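Long-range contact in tubulin binding cofactor C (Leishmania major, PDB 5AJ8), which probably acts as a chaperone in tubulin folding and heterodimer assembly, this chain being its C-terminal domain: residues A[96-107]-A[115-123]. The protein carries 1 engineered substitution. Sequence-based numbering, arbitrary orientation.
Sequences YRCWVGLLSSCT and THAEWVSRV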
loop_
_atom_site.group_PDB
_atom_site.type_symbol
_atom_site.label_atom_id
_atom_site.label_comp_id
_atom_site.label_asym_id
_atom_site.label_seq_id
_atom_site.Cartn_x
_atom_site.Cartn_y
_atom_site.Cartn_z
ATOM N N TYR A 96 -1.751 -7.037 -3.174
ATOM C CA TYR A 96 -1.228 -6.067 -4.158
ATOM C C TYR A 96 -1.524 -6.484 -5.610
ATOM O O TYR A 96 -1.648 -5.639 -6.513
ATOM C CB TYR A 96 0.281 -5.958 -3.931
ATOM C CG TYR A 96 1.057 -4.903 -4.677
ATOM C CD1 TYR A 96 0.763 -3.549 -4.530
ATOM C CD2 TYR A 96 2.125 -5.257 -5.487
ATOM C CE1 TYR A 96 1.507 -2.581 -5.163
ATOM C CE2 TYR A 96 2.877 -4.298 -6.129
ATOM C CZ TYR A 96 2.565 -2.959 -5.966
ATOM O OH TYR A 96 3.318 -2.004 -6.595
ATOM N N ARG A 97 -1.633 -7.784 -5.822
ATOM C CA ARG A 97 -1.949 -8.318 -7.130
ATOM C C ARG A 97 -3.301 -7.786 -7.701
ATOM O O ARG A 97 -3.518 -7.855 -8.899
ATOM C CB ARG A 97 -1.914 -9.857 -7.112
ATOM C CG ARG A 97 -2.975 -10.498 -6.247
ATOM C CD ARG A 97 -2.877 -12.019 -6.243
ATOM N NE ARG A 97 -3.833 -12.582 -5.292
ATOM C CZ ARG A 97 -3.546 -13.058 -4.074
ATOM N NH1 ARG A 97 -2.292 -13.094 -3.615
ATOM N NH2 ARG A 97 -4.531 -13.535 -3.301
ATOM N N CYS A 98 -4.183 -7.249 -6.841
ATOM C CA CYS A 98 -5.396 -6.572 -7.324
ATOM C C CYS A 98 -5.091 -5.352 -8.188
ATOM O O CYS A 98 -5.963 -4.898 -8.921
ATOM C CB CYS A 98 -6.307 -6.148 -6.152
ATOM S SG CYS A 98 -6.926 -7.587 -5.253
ATOM N N TRP A 99 -3.891 -4.775 -8.082
ATOM C CA TRP A 99 -3.521 -3.730 -9.029
ATOM C C TRP A 99 -3.032 -4.368 -10.329
ATOM O O TRP A 99 -1.828 -4.463 -10.570
ATOM C CB TRP A 99 -2.493 -2.747 -8.451
ATOM C CG TRP A 99 -2.179 -1.613 -9.396
ATOM C CD1 TRP A 99 -2.960 -1.156 -10.430
ATOM C CD2 TRP A 99 -1.032 -0.779 -9.371
ATOM N NE1 TRP A 99 -2.363 -0.095 -11.044
ATOM C CE2 TRP A 99 -1.178 0.164 -10.407
ATOM C CE3 TRP A 99 0.117 -0.730 -8.571
ATOM C CZ2 TRP A 99 -0.214 1.132 -10.667
ATOM C CZ3 TRP A 99 1.059 0.255 -8.825
ATOM C CH2 TRP A 99 0.891 1.159 -9.851
ATOM N N VAL A 100 -3.994 -4.823 -11.130
ATOM C CA VAL A 100 -3.735 -5.456 -12.412
ATOM C C VAL A 100 -2.983 -4.499 -13.325
ATOM O O VAL A 100 -2.109 -4.916 -14.079
ATOM C CB VAL A 100 -5.039 -5.934 -13.102
ATOM C CG1 VAL A 100 -4.727 -6.573 -14.454
ATOM C CG2 VAL A 100 -5.786 -6.952 -12.229
ATOM N N GLY A 101 -3.284 -3.211 -13.242
ATOM C CA GLY A 101 -2.644 -2.199 -14.102
ATOM C C GLY A 101 -1.150 -1.982 -13.927
ATOM O O GLY A 101 -0.505 -1.412 -14.802
ATOM N N LEU A 102 -0.590 -2.421 -12.793
ATOM C CA LEU A 102 0.850 -2.403 -12.590
ATOM C C LEU A 102 1.562 -3.129 -13.738
ATOM O O LEU A 102 2.628 -2.712 -14.218
ATOM C CB LEU A 102 1.224 -3.063 -11.259
ATOM C CG LEU A 102 2.729 -3.199 -10.986
ATOM C CD1 LEU A 102 3.362 -1.829 -10.946
ATOM C CD2 LEU A 102 3.047 -3.996 -9.717
ATOM N N LEU A 103 0.961 -4.234 -14.166
ATOM C CA LEU A 103 1.575 -5.083 -15.174
ATOM C C LEU A 103 1.615 -4.423 -16.545
ATOM O O LEU A 103 2.468 -4.791 -17.364
ATOM C CB LEU A 103 0.877 -6.433 -15.222
ATOM C CG LEU A 103 0.850 -7.143 -13.856
ATOM C CD1 LEU A 103 0.191 -8.506 -14.006
ATOM C CD2 LEU A 103 2.233 -7.310 -13.251
ATOM N N SER A 104 0.787 -3.393 -16.763
ATOM C CA SER A 104 0.847 -2.558 -17.994
ATOM C C SER A 104 1.537 -1.211 -17.753
ATOM O O SER A 104 1.414 -0.283 -18.563
ATOM C CB SER A 104 -0.561 -2.295 -18.523
ATOM O OG SER A 104 -1.259 -3.507 -18.685
ATOM N N SER A 105 2.266 -1.129 -16.638
ATOM C CA SER A 105 2.992 0.065 -16.251
ATOM C C SER A 105 4.475 -0.207 -16.387
ATOM O O SER A 105 4.890 -1.338 -16.617
ATOM C CB SER A 105 2.657 0.444 -14.802
ATOM O OG SER A 105 1.252 0.590 -14.611
ATOM N N CYS A 106 5.282 0.834 -16.222
ATOM C CA CYS A 106 6.730 0.682 -16.266
ATOM C C CYS A 106 7.438 1.478 -15.183
ATOM O O CYS A 106 6.864 2.380 -14.602
ATOM C CB CYS A 106 7.247 1.077 -17.640
ATOM S SG CYS A 106 7.108 2.826 -18.048
ATOM N N THR A 107 8.704 1.127 -14.914
ATOM C CA THR A 107 9.512 1.878 -13.971
ATOM C C THR A 107 9.887 3.204 -14.618
ATOM O O THR A 107 9.527 3.477 -15.761
ATOM C CB THR A 107 10.794 1.134 -13.538
ATOM O OG1 THR A 107 11.658 0.965 -14.660
ATOM C CG2 THR A 107 10.470 -0.221 -12.936
ATOM N N THR A 115 4.753 -10.169 -13.911
ATOM C CA THR A 115 4.017 -10.573 -12.698
ATOM C C THR A 115 4.313 -9.637 -11.517
ATOM O O THR A 115 5.294 -8.865 -11.526
ATOM C CB THR A 115 4.364 -12.008 -12.257
ATOM O OG1 THR A 115 5.711 -12.040 -11.760
ATOM C CG2 THR A 115 4.227 -12.982 -13.424
ATOM N N HIS A 116 3.460 -9.708 -10.507
ATOM C CA HIS A 116 3.634 -8.864 -9.353
ATOM C C HIS A 116 4.840 -9.320 -8.545
ATOM O O HIS A 116 5.584 -8.494 -8.034
ATOM C CB HIS A 116 2.357 -8.828 -8.503
ATOM C CG HIS A 116 1.229 -8.091 -9.147
ATOM N ND1 HIS A 116 0.338 -8.694 -10.012
ATOM C CD2 HIS A 116 0.836 -6.796 -9.049
ATOM C CE1 HIS A 116 -0.553 -7.803 -10.414
ATOM N NE2 HIS A 116 -0.273 -6.647 -9.842
ATOM N N ALA A 117 5.064 -10.627 -8.465
ATOM C CA ALA A 117 6.249 -11.174 -7.768
ATOM C C ALA A 117 7.535 -10.610 -8.342
ATOM O O ALA A 117 8.414 -10.231 -7.589
ATOM C CB ALA A 117 6.276 -12.702 -7.824
ATOM N N GLU A 118 7.627 -10.532 -9.670
ATOM C CA GLU A 118 8.801 -9.957 -10.333
ATOM C C GLU A 118 8.977 -8.486 -10.000
ATOM O O GLU A 118 10.073 -8.040 -9.695
ATOM C CB GLU A 118 8.690 -10.114 -11.863
ATOM C CG GLU A 118 9.080 -11.489 -12.378
ATOM C CD GLU A 118 8.721 -11.679 -13.842
ATOM O OE1 GLU A 118 7.516 -11.735 -14.165
ATOM O OE2 GLU A 118 9.653 -11.752 -14.671
ATOM N N TRP A 119 7.893 -7.726 -10.087
ATOM C CA TRP A 119 7.921 -6.301 -9.718
ATOM C C TRP A 119 8.419 -6.110 -8.278
ATOM O O TRP A 119 9.285 -5.276 -7.993
ATOM C CB TRP A 119 6.513 -5.688 -9.807
ATOM C CG TRP A 119 6.190 -5.039 -11.090
ATOM C CD1 TRP A 119 5.547 -5.590 -12.153
ATOM C CD2 TRP A 119 6.491 -3.694 -11.455
ATOM N NE1 TRP A 119 5.438 -4.669 -13.168
ATOM C CE2 TRP A 119 6.006 -3.496 -12.759
ATOM C CE3 TRP A 119 7.150 -2.647 -10.815
ATOM C CZ2 TRP A 119 6.128 -2.284 -13.420
ATOM C CZ3 TRP A 119 7.280 -1.452 -11.474
ATOM C CH2 TRP A 119 6.781 -1.276 -12.758
ATOM N N VAL A 120 7.852 -6.893 -7.371
ATOM C CA VAL A 120 8.166 -6.760 -5.961
ATOM C C VAL A 120 9.605 -7.227 -5.672
ATOM O O VAL A 120 10.282 -6.647 -4.831
ATOM C CB VAL A 120 7.138 -7.528 -5.118
ATOM C CG1 VAL A 120 7.582 -7.678 -3.689
ATOM C CG2 VAL A 120 5.777 -6.821 -5.182
ATOM N N SER A 121 10.051 -8.270 -6.360
ATOM C CA SER A 121 11.435 -8.742 -6.194
ATOM C C SER A 121 12.434 -7.729 -6.800
ATOM O O SER A 121 13.375 -7.323 -6.128
ATOM C CB SER A 121 11.613 -10.114 -6.853
ATOM O OG SER A 121 12.975 -10.456 -6.950
ATOM N N ARG A 122 12.208 -7.323 -8.057
ATOM C CA ARG A 122 13.198 -6.532 -8.799
ATOM C C ARG A 122 13.170 -5.041 -8.434
ATOM O O ARG A 122 14.220 -4.451 -8.265
ATOM C CB ARG A 122 13.020 -6.710 -10.301
ATOM C CG ARG A 122 13.010 -8.151 -10.800
ATOM C CD ARG A 122 14.373 -8.779 -10.674
ATOM N NE ARG A 122 15.321 -8.132 -11.570
ATOM C CZ ARG A 122 15.671 -8.583 -12.776
ATOM N NH1 ARG A 122 15.160 -9.706 -13.258
ATOM N NH2 ARG A 122 16.538 -7.897 -13.509
ATOM N N VAL A 123 11.983 -4.445 -8.266
ATOM C CA VAL A 123 11.864 -3.025 -7.903
ATOM C C VAL A 123 11.764 -2.855 -6.384
ATOM O O VAL A 123 12.411 -1.971 -5.822
ATOM C CB VAL A 123 10.667 -2.357 -8.628
ATOM C CG1 VAL A 123 10.593 -0.860 -8.336
ATOM C CG2 VAL A 123 10.779 -2.587 -10.128
HETATM O O HOH W 1 5.075 -4.048 -16.274
#
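In the C-terminal beta-helix domain of this cofactor, a loop leaving strand 91-95 curls around two aromatic side chains, H116 and W119, from the short helix 116-122. The H116 imidazole is sandwiched: CA of R97 sits over the centre of one face, 3.5 Å from the ring centroid, and the L103 methyl CD2 covers the other, offset toward the rim. With both faces taken, the ring edge donates a nearly straight bond from H116 NE2 to W99 O, 2.8 Å at 166°. The oxygen lies in the imidazole plane, but NE2 comes from above the carbonyl plane, and the backbone N of L102 reaches the same oxygen from the opposite face. At its CD2 side, H116 turns an edge toward the face of Y96 in an offset edge-to-face pair, planes at 76°.

One turn on, W119 lies against L102. With L102 CG anti to the backbone N (chi1 175°), both methyls meet the indole: CD1 stands 3.5 Å from the six-membered ring's centroid, while CD2 touches CG of W119 and also reaches H116 CD2. NE1 of W119 donates to a water 3.2 Å away, which lies within hydrogen-bonding reach of L103 O and S105 O, though it has more acceptors nearby than protons to give. Y113 meets W119 edge-to-face. Farther along, T107 CG2 packs against V123 CG2 at 3.7 Å.

T115 caps the helix, its OG1 accepting from E118 N. Beneath the contact, Y96, H116 and V120 rest on W78 of strand 73-79, and Y96 and V120 also touch A61 of strand 56-62, placing loop and helix against the parallel sheet that contains strands 56-62, 73-79 and 91-95.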